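Local coordinates for cytochrome P450 (Novosphingobium aromaticivorans, PDB 3OFT), which belongs to the cytochrome P450 family of haem proteins and holds an iron protoporphyrin IX group deep within its fold, at residues E255-L260 with M366-L371; V283-V288 with V304-V309; F140-P145 with T238-I243; R98-K103 with E212-R217. All blocks are in the same frame, centred on the assembly; numbering follows the deposited sequence.

Three of the four contacts touch the haem, each by a different part. Interaction 2 brings the arginine of a sheet strand to one propionate. Interaction 4 brings a helix arginine to the other propionate. Interaction 3 backs the long helix 221-252 where it passes the pyrrole and vinyl groups. The centres of interactions 2, 3 and 4 are about 24 to 28 Å apart and the three do not touch; each reaches the haem. Interaction 1 is remote from the propionate contacts. Its centre lies about 37 Å from that of interaction 2 and about 43 Å from that of interaction 4. It is nearer to interaction 3, with centres about 19 Å apart, and helix 254-262 follows helix 221-252 in the chain.

Interaction 1: E255-L260 with M366-L371; sequences EDQRLL and MPEFAL
Gln257 lays the flat amide at the end of its side chain over one face of the Phe369 ring. The two planes are only 18° apart, so this is an amide-on-ring stack. The amide carbon CD of Gln257 is 3.6 Å from CE2 of Phe369. The Gln257 chain runs out straight beyond CG, which carries the amide from the helix across to segment 366-371. Phe369 has its CG between its own backbone N and carbonyl carbon (chi1 60°), and this turns the ring against the amide. The same amide also borders the Phe369 backbone and the CG of Glu368. Trp362 meets the Phe369 ring edge-to-face, and Leu250 of helix 221-252 touches both Gln257 and Phe369.

Nearer the surface, Arg258 and Glu368 form a salt bridge. NH1 of Arg258 is 3.3 Å from OE1 of Glu368, and the other carboxylate oxygen OE2 is farther from NH1, at 3.9 Å. The guanidinium and carboxylate planes are steeply turned, 77° apart, so the charges meet through one nitrogen and not as a two-pronged pair. Glu368 is fully extended, while Arg258 bends at chi3 to come to it. The contact thus joins helix 254-262 to the chain leading into strand 369-371. Its inner part includes a flat amide stacked on an aromatic ring, close to the Phe369 backbone, and its outer, exposed salt bridge is probably modest in strength.

Interaction 2: V283-V288 with V304-V309; sequences VSRNAV and VYLPSV. With HEM (protoporphyrin IX containing Fe), chain D.
This is an antiparallel strand pair in the mixed β sheet, in which Val283 faces Leu306, Ser284 faces Tyr305 and Arg285 faces Val304. Four backbone hydrogen bonds join the strands. The Val283-Leu306 and Arg285-Val304 pairs are hydrogen-bonded, and Ser284-Tyr305 between them is a non-hydrogen-bonded pair. Leu306 N to Val283 O is 2.8 Å.

On the face carrying Val283, Arg285, Val304 and Leu306, the methyl CD1 of Leu306 rests 4.0 Å from Val283 CG2. It also lies against CG of Arg285. Trp61 of helix 54-62 touches Val283, Arg285 and Leu306. On the other face, Ser284 OG approaches the edge of the Tyr305 ring, 3.4 Å from CD2. The Tyr305 hydroxyl is hydrogen-bonded to Asn383.

The Arg285 chain bends at chi2 (-67°) and sends its guanidinium to a haem propionate. Arg285 NH1 donates to haem O1A at 2.9 Å. Arg285 NH2 donates to haem O2A at 2.8 Å. This second bond is nearly straight, at 169°. The carboxylate carbon lies in the guanidinium plane, so the grip is two-pronged. Arg285 NH1 also donates to Ser284 O at 3.2 Å, from above that carbonyl's plane, which restrains the group's rotation. Val283 CG1 packs beside haem O1A, and Val283 also lines the (2R,5R)-hexane-2,5-diol pocket. A sheet strand supplying an arginine to a haem propionate is a familiar feature of the cytochrome P450 fold.

Interaction 3: F140-P145 with T238-I243; sequences FAEILP and TVAAMI. With HEM (protoporphyrin IX containing Fe), chain D.
Ala141 and Ala240 face each other so closely that each methyl meets the other residue's carbonyl oxygen. Ala240 CB is 3.2 Å from Ala141 O, and Ala141 CB is 3.5 Å from Ala240 O. The CA atoms of Ala141 and Ala240 are 4.7 Å apart, a spacing that such short side chains permit. Ala240 CA also makes a CH···O contact with Ala141 O.

The Pro145 ring and the Val239 side chain lie alongside and run antiparallel. The ring atom CG of Pro145 lies 3.9 Å from Val239 CG1 and also covers the backbone N of Ala240. With CG1 of Val239 anti to the backbone N (chi1 174°), its two methyls divide the work: CG1 takes the proline, and CG2 reaches the haem vinyl carbon CAB at 3.7 Å. Just before Ala141 in the chain, Phe140 turns the edge of its ring to Ile243, whose CG2 is 4.0 Å from CE2 of Phe140.

Helix 221-252 is kinked here, and its far side borders the haem. Thr238 sets its CB 3.5 Å from pyrrole carbon C3B, and its OG1 is hydrogen-bonded to Gly234 O. Met242 packs its CB on vinyl carbon CBB. Such a kinked helix crossing the haem is a hallmark of cytochromes P450. No hydrogen bond crosses between 140-145 and 238-243. The long helix is therefore backed here by close van der Waals contact and one CH···O contact.

Interaction 4: R98-K103 with E212-R217; sequences RTPVMK and EPVGGR. With HEM (protoporphyrin IX containing Fe), chain D.
Apolar contact centres on Pro100 of helix 91-104. Pro100 CB touches CB of Glu212 at 3.6 Å. Pro100 CG meets the Val214 methyl CG2 at 3.9 Å, the two side chains set roughly perpendicular. Trp219 touches both Pro100 and Val214.

The charged contact lies one helical turn farther on, between Lys103 and Glu212. Lys103 is extended, with CG anti to the backbone N (chi1 -176°), and passes across the end of the glutamate. Its NZ is 3.6 Å from OE1 of Glu212, a long salt bridge, and about as far from OE2. Glu212 bends at chi2 to bring its carboxylate against the end of the lysine chain.

In the loop, Val214 to Arg217 is a type I' β turn, closed by Arg217 N to Val214 O at 3.1 Å, with Gly215 and Gly216 at its corners.

Elsewhere on the helix, Arg98 NH2 donates to the haem propionate oxygen O2D at 2.8 Å. The same nitrogen bonds Arg344 O. A helix arginine bound to a haem propionate is common in cytochromes P450. Towards the loop, the helix relies on hydrophobic contact and a long, probably weak charge pair at the surface edge; towards the haem, it uses a directed ionic hydrogen bond.

Interaction 1: E255-L260 with M366-L371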
# COMPACT_ATOMS: atom_id res chain seq x y z
N GLU A 255 12.77 21.79 8.22
CA GLU A 255 13.48 21.40 9.47
C GLU A 255 13.77 19.89 9.54
O GLU A 255 14.80 19.49 10.11
CB GLU A 255 12.75 21.86 10.74
CG GLU A 255 11.43 21.08 11.11
CD GLU A 255 10.17 21.55 10.37
OE1 GLU A 255 10.27 22.18 9.30
OE2 GLU A 255 9.04 21.27 10.86
N ASP A 256 12.86 19.07 9.00
CA ASP A 256 13.15 17.61 8.95
C ASP A 256 14.15 17.25 7.88
O ASP A 256 14.93 16.32 8.07
CB ASP A 256 11.89 16.73 8.86
CG ASP A 256 11.08 16.74 10.18
OD1 ASP A 256 9.90 16.32 10.18
OD2 ASP A 256 11.62 17.22 11.23
N GLN A 257 14.19 17.98 6.75
CA GLN A 257 15.28 17.73 5.80
C GLN A 257 16.61 18.00 6.48
O GLN A 257 17.59 17.22 6.34
CB GLN A 257 15.21 18.70 4.59
CG GLN A 257 14.11 18.41 3.61
CD GLN A 257 14.10 19.41 2.45
OE1 GLN A 257 13.04 19.97 2.14
NE2 GLN A 257 15.24 19.63 1.81
N ARG A 258 16.66 19.12 7.21
CA ARG A 258 17.90 19.50 7.87
C ARG A 258 18.26 18.48 8.92
O ARG A 258 19.39 18.05 9.00
CB ARG A 258 17.78 20.88 8.54
CG ARG A 258 17.82 22.03 7.56
CD ARG A 258 17.88 23.33 8.34
NE ARG A 258 16.55 23.90 8.56
CZ ARG A 258 15.92 24.65 7.65
NH1 ARG A 258 16.51 24.90 6.49
NH2 ARG A 258 14.71 25.13 7.91
N LEU A 259 17.29 18.09 9.74
CA LEU A 259 17.54 17.04 10.74
C LEU A 259 18.15 15.76 10.18
O LEU A 259 19.15 15.23 10.70
CB LEU A 259 16.23 16.72 11.50
CG LEU A 259 16.27 15.59 12.52
CD1 LEU A 259 17.27 15.89 13.67
CD2 LEU A 259 14.83 15.35 13.06
N LEU A 260 17.54 15.22 9.12
CA LEU A 260 17.98 13.94 8.58
C LEU A 260 19.24 14.00 7.72
O LEU A 260 19.88 12.98 7.49
CB LEU A 260 16.83 13.19 7.87
CG LEU A 260 15.59 12.99 8.73
CD1 LEU A 260 14.42 12.45 7.86
CD2 LEU A 260 15.87 12.06 9.90
N MET A 366 20.28 15.09 -3.00
CA MET A 366 19.58 16.31 -3.42
C MET A 366 19.93 17.50 -2.53
O MET A 366 20.17 17.33 -1.30
CB MET A 366 18.04 16.10 -3.41
CG MET A 366 17.57 15.01 -4.39
SD MET A 366 17.69 15.53 -6.14
CE MET A 366 16.44 16.79 -6.09
N PRO A 367 19.97 18.70 -3.12
CA PRO A 367 20.07 19.88 -2.25
C PRO A 367 18.76 20.10 -1.55
O PRO A 367 17.83 19.30 -1.70
CB PRO A 367 20.31 21.03 -3.24
CG PRO A 367 19.72 20.58 -4.51
CD PRO A 367 19.94 19.05 -4.55
N GLU A 368 18.65 21.21 -0.83
CA GLU A 368 17.41 21.53 -0.14
C GLU A 368 16.33 21.71 -1.20
O GLU A 368 16.60 22.29 -2.28
CB GLU A 368 17.56 22.80 0.71
CG GLU A 368 16.31 23.08 1.52
CD GLU A 368 16.51 24.13 2.62
OE1 GLU A 368 15.53 24.38 3.34
OE2 GLU A 368 17.63 24.71 2.77
N PHE A 369 15.14 21.20 -0.93
CA PHE A 369 14.05 21.28 -1.91
C PHE A 369 12.76 21.78 -1.26
O PHE A 369 12.61 21.74 -0.02
CB PHE A 369 13.85 19.94 -2.67
CG PHE A 369 13.50 18.78 -1.78
CD1 PHE A 369 12.17 18.42 -1.56
CD2 PHE A 369 14.50 18.08 -1.12
CE1 PHE A 369 11.83 17.36 -0.71
CE2 PHE A 369 14.16 17.00 -0.23
CZ PHE A 369 12.82 16.65 -0.05
N ALA A 370 11.82 22.26 -2.08
CA ALA A 370 10.58 22.86 -1.59
C ALA A 370 9.46 22.65 -2.58
O ALA A 370 9.70 22.26 -3.73
CB ALA A 370 10.78 24.40 -1.37
N LEU A 371 8.23 22.96 -2.15
CA LEU A 371 7.14 22.96 -3.12
C LEU A 371 7.32 24.12 -4.11
O LEU A 371 7.88 25.17 -3.76
CB LEU A 371 5.80 23.07 -2.41
CG LEU A 371 5.39 21.88 -1.52
CD1 LEU A 371 4.13 22.31 -0.80
CD2 LEU A 371 5.15 20.59 -2.30

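Interaction 2: V283-V288 with V304-V309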
# COMPACT_ATOMS: atom_id res chain seq x y z
N VAL A 283 -9.07 -1.35 3.33
CA VAL A 283 -9.40 -2.68 2.84
C VAL A 283 -10.87 -3.00 3.02
O VAL A 283 -11.57 -2.39 3.86
CB VAL A 283 -8.58 -3.80 3.52
CG1 VAL A 283 -7.07 -3.59 3.27
CG2 VAL A 283 -8.93 -3.92 5.05
N SER A 284 -11.33 -4.00 2.27
CA SER A 284 -12.74 -4.47 2.39
C SER A 284 -12.81 -5.85 3.01
O SER A 284 -11.86 -6.65 2.88
CB SER A 284 -13.40 -4.50 1.01
OG SER A 284 -13.42 -3.21 0.41
N ARG A 285 -13.92 -6.15 3.70
CA ARG A 285 -14.17 -7.53 4.16
C ARG A 285 -15.62 -7.85 3.91
O ARG A 285 -16.43 -6.94 3.87
CB ARG A 285 -13.95 -7.64 5.69
CG ARG A 285 -12.50 -7.32 6.19
CD ARG A 285 -11.55 -8.41 5.67
NE ARG A 285 -10.22 -8.31 6.31
CZ ARG A 285 -9.13 -7.88 5.69
NH1 ARG A 285 -9.14 -7.47 4.42
NH2 ARG A 285 -7.98 -7.91 6.36
N ASN A 286 -15.95 -9.14 3.81
CA ASN A 286 -17.36 -9.51 3.74
C ASN A 286 -17.63 -10.40 4.94
O ASN A 286 -16.88 -11.32 5.24
CB ASN A 286 -17.70 -10.23 2.40
CG ASN A 286 -16.80 -11.43 2.11
OD1 ASN A 286 -15.58 -11.30 1.87
ND2 ASN A 286 -17.40 -12.61 2.07
N ALA A 287 -18.71 -10.11 5.64
CA ALA A 287 -19.03 -10.91 6.81
C ALA A 287 -19.45 -12.34 6.43
O ALA A 287 -20.31 -12.54 5.57
CB ALA A 287 -20.10 -10.22 7.64
N VAL A 288 -18.83 -13.33 7.07
CA VAL A 288 -19.24 -14.76 6.93
C VAL A 288 -19.93 -15.36 8.19
O VAL A 288 -20.39 -16.54 8.18
CB VAL A 288 -18.08 -15.67 6.46
CG1 VAL A 288 -17.68 -15.33 5.01
CG2 VAL A 288 -16.91 -15.57 7.42
N VAL A 304 -17.78 -4.57 4.79
CA VAL A 304 -17.21 -3.66 5.79
C VAL A 304 -15.93 -3.04 5.20
O VAL A 304 -15.08 -3.78 4.68
CB VAL A 304 -16.81 -4.42 7.08
CG1 VAL A 304 -16.36 -3.41 8.14
CG2 VAL A 304 -17.97 -5.32 7.58
N TYR A 305 -15.81 -1.72 5.27
CA TYR A 305 -14.63 -1.03 4.74
C TYR A 305 -13.81 -0.50 5.92
O TYR A 305 -14.38 0.12 6.85
CB TYR A 305 -15.06 0.13 3.85
CG TYR A 305 -14.00 0.66 2.91
CD1 TYR A 305 -13.43 1.90 3.12
CD2 TYR A 305 -13.56 -0.11 1.82
CE1 TYR A 305 -12.47 2.40 2.24
CE2 TYR A 305 -12.59 0.37 0.95
CZ TYR A 305 -12.06 1.63 1.18
OH TYR A 305 -11.11 2.13 0.31
N LEU A 306 -12.50 -0.73 5.87
CA LEU A 306 -11.60 -0.47 6.99
C LEU A 306 -10.46 0.45 6.57
O LEU A 306 -9.53 -0.01 5.92
CB LEU A 306 -11.01 -1.79 7.50
CG LEU A 306 -11.98 -2.90 7.85
CD1 LEU A 306 -11.20 -4.12 8.29
CD2 LEU A 306 -12.95 -2.46 8.98
N PRO A 307 -10.50 1.73 6.97
CA PRO A 307 -9.45 2.66 6.64
C PRO A 307 -8.37 2.70 7.70
O PRO A 307 -8.63 3.08 8.83
CB PRO A 307 -10.18 3.99 6.55
CG PRO A 307 -11.31 3.87 7.53
CD PRO A 307 -11.68 2.41 7.56
N SER A 308 -7.15 2.35 7.33
CA SER A 308 -6.05 2.38 8.31
C SER A 308 -5.81 3.77 8.93
O SER A 308 -5.44 3.84 10.10
CB SER A 308 -4.74 1.83 7.73
OG SER A 308 -4.33 2.64 6.63
N VAL A 309 -6.07 4.84 8.17
CA VAL A 309 -5.88 6.22 8.66
C VAL A 309 -6.71 6.47 9.94
O VAL A 309 -6.25 7.19 10.81
CB VAL A 309 -6.19 7.30 7.56
CG1 VAL A 309 -7.67 7.28 7.18
CG2 VAL A 309 -5.73 8.74 8.01
CHA HEM D . -0.97 -7.03 2.46
CHB HEM D . -0.04 -2.27 2.90
CHC HEM D . 4.03 -2.86 0.38
CHD HEM D . 2.58 -7.26 -0.92
C1A HEM D . -1.02 -5.70 2.85
C2A HEM D . -2.00 -5.15 3.75
C3A HEM D . -1.77 -3.85 3.89
C4A HEM D . -0.63 -3.51 3.04
CMA HEM D . -2.63 -2.89 4.75
CAA HEM D . -3.11 -5.95 4.48
CBA HEM D . -4.27 -6.11 3.52
CGA HEM D . -5.46 -6.79 4.18
O1A HEM D . -6.45 -7.11 3.44
O2A HEM D . -5.50 -7.05 5.42
C1B HEM D . 1.17 -2.00 2.27
C2B HEM D . 1.86 -0.74 2.27
C3B HEM D . 2.99 -0.92 1.56
C4B HEM D . 3.02 -2.30 1.11
CMB HEM D . 1.34 0.53 2.97
CAB HEM D . 4.12 0.04 1.18
CBB HEM D . 4.12 1.35 1.49
C1C HEM D . 4.05 -4.09 -0.22
C2C HEM D . 5.12 -4.66 -1.02
C3C HEM D . 4.68 -5.89 -1.40
C4C HEM D . 3.40 -6.15 -0.78
CMC HEM D . 6.46 -3.93 -1.38
CAC HEM D . 5.36 -7.00 -2.24
CBC HEM D . 6.22 -6.73 -3.22
C1D HEM D . 1.54 -7.61 -0.12
C2D HEM D . 0.87 -8.90 -0.18
C3D HEM D . -0.19 -8.84 0.90
C4D HEM D . -0.12 -7.52 1.48
CMD HEM D . 1.23 -10.12 -1.10
CAD HEM D . -1.16 -10.00 1.25
CBD HEM D . -0.62 -10.63 2.54
CGD HEM D . -1.68 -11.65 2.98
O1D HEM D . -2.84 -11.62 2.52
O2D HEM D . -1.40 -12.49 3.84
NA HEM D . -0.17 -4.67 2.44
NB HEM D . 1.94 -2.92 1.59
NC HEM D . 3.05 -5.04 -0.05
ND HEM D . 0.91 -6.82 0.84
FE HEM D . 1.47 -4.88 1.26
O HOH W 1 0.17 -4.28 -0.65

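Interaction 3: F140-P145 with T238-I243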
# COMPACT_ATOMS: atom_id res chain seq x y z
N PHE A 140 9.00 10.32 -10.30
CA PHE A 140 9.73 9.49 -9.35
C PHE A 140 8.82 8.44 -8.71
O PHE A 140 9.12 7.26 -8.79
CB PHE A 140 10.43 10.34 -8.26
CG PHE A 140 11.46 9.57 -7.46
CD1 PHE A 140 12.81 9.64 -7.80
CD2 PHE A 140 11.06 8.74 -6.39
CE1 PHE A 140 13.77 8.92 -7.04
CE2 PHE A 140 11.99 8.03 -5.64
CZ PHE A 140 13.33 8.08 -5.96
N ALA A 141 7.77 8.88 -8.01
CA ALA A 141 7.01 7.96 -7.15
C ALA A 141 6.41 6.81 -7.93
O ALA A 141 6.41 5.69 -7.45
CB ALA A 141 5.87 8.72 -6.36
N GLU A 142 5.87 7.10 -9.11
CA GLU A 142 5.24 6.08 -9.94
C GLU A 142 6.24 5.31 -10.80
O GLU A 142 5.81 4.44 -11.55
CB GLU A 142 4.10 6.66 -10.82
CG GLU A 142 2.79 6.79 -10.01
CD GLU A 142 1.68 7.69 -10.60
OE1 GLU A 142 0.63 7.77 -9.92
OE2 GLU A 142 1.84 8.32 -11.68
N ILE A 143 7.53 5.64 -10.72
CA ILE A 143 8.54 5.00 -11.54
C ILE A 143 9.32 4.02 -10.66
O ILE A 143 9.60 2.88 -11.06
CB ILE A 143 9.50 6.05 -12.16
CG1 ILE A 143 8.74 7.03 -13.06
CG2 ILE A 143 10.70 5.41 -12.91
CD1 ILE A 143 8.09 6.37 -14.28
N LEU A 144 9.67 4.47 -9.46
CA LEU A 144 10.53 3.66 -8.60
C LEU A 144 10.03 2.23 -8.30
O LEU A 144 10.83 1.29 -8.37
CB LEU A 144 10.86 4.40 -7.30
CG LEU A 144 11.90 3.68 -6.42
CD1 LEU A 144 13.31 3.84 -7.00
CD2 LEU A 144 11.87 4.19 -4.99
N PRO A 145 8.74 2.06 -7.93
CA PRO A 145 8.31 0.71 -7.54
C PRO A 145 8.42 -0.31 -8.67
O PRO A 145 8.77 -1.46 -8.41
CB PRO A 145 6.83 0.91 -7.13
CG PRO A 145 6.76 2.39 -6.72
CD PRO A 145 7.65 3.05 -7.74
N THR A 238 1.00 1.06 -3.53
CA THR A 238 1.23 1.33 -2.09
C THR A 238 2.57 2.03 -1.87
O THR A 238 2.66 3.02 -1.13
CB THR A 238 1.27 0.02 -1.29
OG1 THR A 238 2.15 -0.89 -1.97
CG2 THR A 238 -0.14 -0.61 -1.16
N VAL A 239 3.61 1.53 -2.55
CA VAL A 239 4.96 2.09 -2.41
C VAL A 239 5.01 3.47 -3.08
O VAL A 239 5.54 4.41 -2.50
CB VAL A 239 6.06 1.15 -2.91
CG1 VAL A 239 7.45 1.84 -2.89
CG2 VAL A 239 6.11 -0.11 -1.98
N ALA A 240 4.38 3.61 -4.24
CA ALA A 240 4.31 4.90 -4.86
C ALA A 240 3.66 5.93 -3.91
O ALA A 240 4.13 7.08 -3.80
CB ALA A 240 3.55 4.80 -6.21
N ALA A 241 2.57 5.54 -3.26
CA ALA A 241 1.82 6.45 -2.40
C ALA A 241 2.66 6.87 -1.20
O ALA A 241 2.74 8.05 -0.87
CB ALA A 241 0.52 5.82 -1.92
N MET A 242 3.31 5.89 -0.58
CA MET A 242 4.09 6.16 0.63
C MET A 242 5.30 7.05 0.30
O MET A 242 5.60 7.99 1.06
CB MET A 242 4.54 4.85 1.29
CG MET A 242 5.27 5.07 2.69
SD MET A 242 4.37 6.05 3.92
CE MET A 242 3.11 4.82 4.40
N ILE A 243 5.99 6.75 -0.80
CA ILE A 243 7.17 7.53 -1.19
C ILE A 243 6.75 8.97 -1.47
O ILE A 243 7.44 9.91 -1.06
CB ILE A 243 7.96 6.91 -2.41
CG1 ILE A 243 8.66 5.59 -2.03
CG2 ILE A 243 8.99 7.88 -3.05
CD1 ILE A 243 9.53 5.63 -0.82
CHA HEM D . -0.97 -7.03 2.46
CHB HEM D . -0.04 -2.27 2.90
CHC HEM D . 4.03 -2.86 0.38
CHD HEM D . 2.58 -7.26 -0.92
C1A HEM D . -1.02 -5.70 2.85
C2A HEM D . -2.00 -5.15 3.75
C3A HEM D . -1.77 -3.85 3.89
C4A HEM D . -0.63 -3.51 3.04
CMA HEM D . -2.63 -2.89 4.75
CAA HEM D . -3.11 -5.95 4.48
CBA HEM D . -4.27 -6.11 3.52
CGA HEM D . -5.46 -6.79 4.18
O1A HEM D . -6.45 -7.11 3.44
O2A HEM D . -5.50 -7.05 5.42
C1B HEM D . 1.17 -2.00 2.27
C2B HEM D . 1.86 -0.74 2.27
C3B HEM D . 2.99 -0.92 1.56
C4B HEM D . 3.02 -2.30 1.11
CMB HEM D . 1.34 0.53 2.97
CAB HEM D . 4.12 0.04 1.18
CBB HEM D . 4.12 1.35 1.49
C1C HEM D . 4.05 -4.09 -0.22
C2C HEM D . 5.12 -4.66 -1.02
C3C HEM D . 4.68 -5.89 -1.40
C4C HEM D . 3.40 -6.15 -0.78
CMC HEM D . 6.46 -3.93 -1.38
CAC HEM D . 5.36 -7.00 -2.24
CBC HEM D . 6.22 -6.73 -3.22
C1D HEM D . 1.54 -7.61 -0.12
C2D HEM D . 0.87 -8.90 -0.18
C3D HEM D . -0.19 -8.84 0.90
C4D HEM D . -0.12 -7.52 1.48
CMD HEM D . 1.23 -10.12 -1.10
CAD HEM D . -1.16 -10.00 1.25
CBD HEM D . -0.62 -10.63 2.54
CGD HEM D . -1.68 -11.65 2.98
O1D HEM D . -2.84 -11.62 2.52
O2D HEM D . -1.40 -12.49 3.84
NA HEM D . -0.17 -4.67 2.44
NB HEM D . 1.94 -2.92 1.59
NC HEM D . 3.05 -5.04 -0.05
ND HEM D . 0.91 -6.82 0.84
FE HEM D . 1.47 -4.88 1.26
O HOH W 1 0.17 -4.28 -0.65

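Interaction 4: R98-K103 with E212-R217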
# COMPACT_ATOMS: atom_id res chain seq x y z
N ARG A 98 0.44 -18.24 2.34
CA ARG A 98 1.22 -17.15 2.94
C ARG A 98 2.62 -17.64 3.36
O ARG A 98 3.61 -16.93 3.18
CB ARG A 98 0.52 -16.57 4.16
CG ARG A 98 1.21 -15.33 4.75
CD ARG A 98 0.45 -14.79 5.95
NE ARG A 98 1.28 -13.89 6.74
CZ ARG A 98 1.31 -12.56 6.64
NH1 ARG A 98 2.11 -11.88 7.47
NH2 ARG A 98 0.54 -11.88 5.77
N THR A 99 2.69 -18.85 3.91
CA THR A 99 3.96 -19.36 4.40
C THR A 99 5.13 -19.25 3.42
O THR A 99 6.12 -18.59 3.78
CB THR A 99 3.79 -20.75 5.08
OG1 THR A 99 3.01 -20.56 6.27
CG2 THR A 99 5.16 -21.37 5.43
N PRO A 100 5.03 -19.84 2.20
CA PRO A 100 6.17 -19.67 1.28
C PRO A 100 6.35 -18.22 0.81
O PRO A 100 7.47 -17.82 0.54
CB PRO A 100 5.83 -20.58 0.09
CG PRO A 100 4.34 -20.79 0.16
CD PRO A 100 4.03 -20.78 1.64
N VAL A 101 5.28 -17.44 0.69
CA VAL A 101 5.45 -16.04 0.25
C VAL A 101 6.26 -15.24 1.30
O VAL A 101 7.17 -14.50 0.93
CB VAL A 101 4.07 -15.37 0.02
CG1 VAL A 101 4.24 -13.86 -0.17
CG2 VAL A 101 3.38 -16.03 -1.19
N MET A 102 5.96 -15.45 2.58
CA MET A 102 6.65 -14.71 3.68
C MET A 102 8.09 -15.13 3.72
O MET A 102 8.97 -14.31 3.99
CB MET A 102 6.07 -15.03 5.05
CG MET A 102 4.82 -14.37 5.46
SD MET A 102 4.55 -14.66 7.24
CE MET A 102 5.43 -13.27 7.97
N LYS A 103 8.34 -16.42 3.49
CA LYS A 103 9.71 -16.94 3.40
C LYS A 103 10.50 -16.20 2.33
O LYS A 103 11.62 -15.77 2.58
CB LYS A 103 9.71 -18.44 3.11
CG LYS A 103 11.11 -19.07 3.11
CD LYS A 103 11.06 -20.59 3.13
CE LYS A 103 12.48 -21.15 3.30
NZ LYS A 103 12.49 -22.61 3.60
N GLU A 212 9.29 -23.39 -3.25
CA GLU A 212 8.72 -23.92 -2.02
C GLU A 212 7.43 -24.68 -2.31
O GLU A 212 6.68 -24.31 -3.22
CB GLU A 212 8.39 -22.78 -1.06
CG GLU A 212 9.57 -22.03 -0.53
CD GLU A 212 10.43 -22.92 0.37
OE1 GLU A 212 11.66 -22.99 0.12
OE2 GLU A 212 9.86 -23.56 1.28
N PRO A 213 7.14 -25.73 -1.51
CA PRO A 213 5.85 -26.39 -1.60
C PRO A 213 4.73 -25.55 -0.97
O PRO A 213 4.98 -24.67 -0.14
CB PRO A 213 6.06 -27.67 -0.80
CG PRO A 213 7.09 -27.33 0.22
CD PRO A 213 7.98 -26.29 -0.43
N VAL A 214 3.50 -25.82 -1.37
CA VAL A 214 2.35 -25.29 -0.66
C VAL A 214 1.61 -26.50 -0.10
O VAL A 214 1.20 -27.36 -0.86
CB VAL A 214 1.44 -24.48 -1.58
CG1 VAL A 214 0.09 -24.15 -0.88
CG2 VAL A 214 2.12 -23.20 -1.95
N GLY A 215 1.47 -26.55 1.22
CA GLY A 215 0.81 -27.67 1.91
C GLY A 215 1.36 -29.00 1.45
O GLY A 215 0.60 -29.94 1.19
N GLY A 216 2.68 -29.09 1.29
CA GLY A 216 3.33 -30.37 0.92
C GLY A 216 3.16 -30.86 -0.52
O GLY A 216 3.41 -32.04 -0.82
N ARG A 217 2.76 -29.96 -1.42
CA ARG A 217 2.68 -30.31 -2.85
C ARG A 217 3.16 -29.08 -3.69
O ARG A 217 3.30 -27.99 -3.13
CB ARG A 217 1.27 -30.82 -3.20
CG ARG A 217 0.08 -29.98 -2.71
CD ARG A 217 -0.34 -29.05 -3.78
NE ARG A 217 -1.53 -28.27 -3.45
CZ ARG A 217 -1.79 -27.08 -3.98
NH1 ARG A 217 -0.95 -26.56 -4.86
NH2 ARG A 217 -2.88 -26.41 -3.61
CHA HEM D . -0.97 -7.03 2.46
CHB HEM D . -0.04 -2.27 2.90
CHC HEM D . 4.03 -2.86 0.38
CHD HEM D . 2.58 -7.26 -0.92
C1A HEM D . -1.02 -5.70 2.85
C2A HEM D . -2.00 -5.15 3.75
C3A HEM D . -1.77 -3.85 3.89
C4A HEM D . -0.63 -3.51 3.04
CMA HEM D . -2.63 -2.89 4.75
CAA HEM D . -3.11 -5.95 4.48
CBA HEM D . -4.27 -6.11 3.52
CGA HEM D . -5.46 -6.79 4.18
O1A HEM D . -6.45 -7.11 3.44
O2A HEM D . -5.50 -7.05 5.42
C1B HEM D . 1.17 -2.00 2.27
C2B HEM D . 1.86 -0.74 2.27
C3B HEM D . 2.99 -0.92 1.56
C4B HEM D . 3.02 -2.30 1.11
CMB HEM D . 1.34 0.53 2.97
CAB HEM D . 4.12 0.04 1.18
CBB HEM D . 4.12 1.35 1.49
C1C HEM D . 4.05 -4.09 -0.22
C2C HEM D . 5.12 -4.66 -1.02
C3C HEM D . 4.68 -5.89 -1.40
C4C HEM D . 3.40 -6.15 -0.78
CMC HEM D . 6.46 -3.93 -1.38
CAC HEM D . 5.36 -7.00 -2.24
CBC HEM D . 6.22 -6.73 -3.22
C1D HEM D . 1.54 -7.61 -0.12
C2D HEM D . 0.87 -8.90 -0.18
C3D HEM D . -0.19 -8.84 0.90
C4D HEM D . -0.12 -7.52 1.48
CMD HEM D . 1.23 -10.12 -1.10
CAD HEM D . -1.16 -10.00 1.25
CBD HEM D . -0.62 -10.63 2.54
CGD HEM D . -1.68 -11.65 2.98
O1D HEM D . -2.84 -11.62 2.52
O2D HEM D . -1.40 -12.49 3.84
NA HEM D . -0.17 -4.67 2.44
NB HEM D . 1.94 -2.92 1.59
NC HEM D . 3.05 -5.04 -0.05
ND HEM D . 0.91 -6.82 0.84
FE HEM D . 1.47 -4.88 1.26
O HOH W 1 0.17 -4.28 -0.65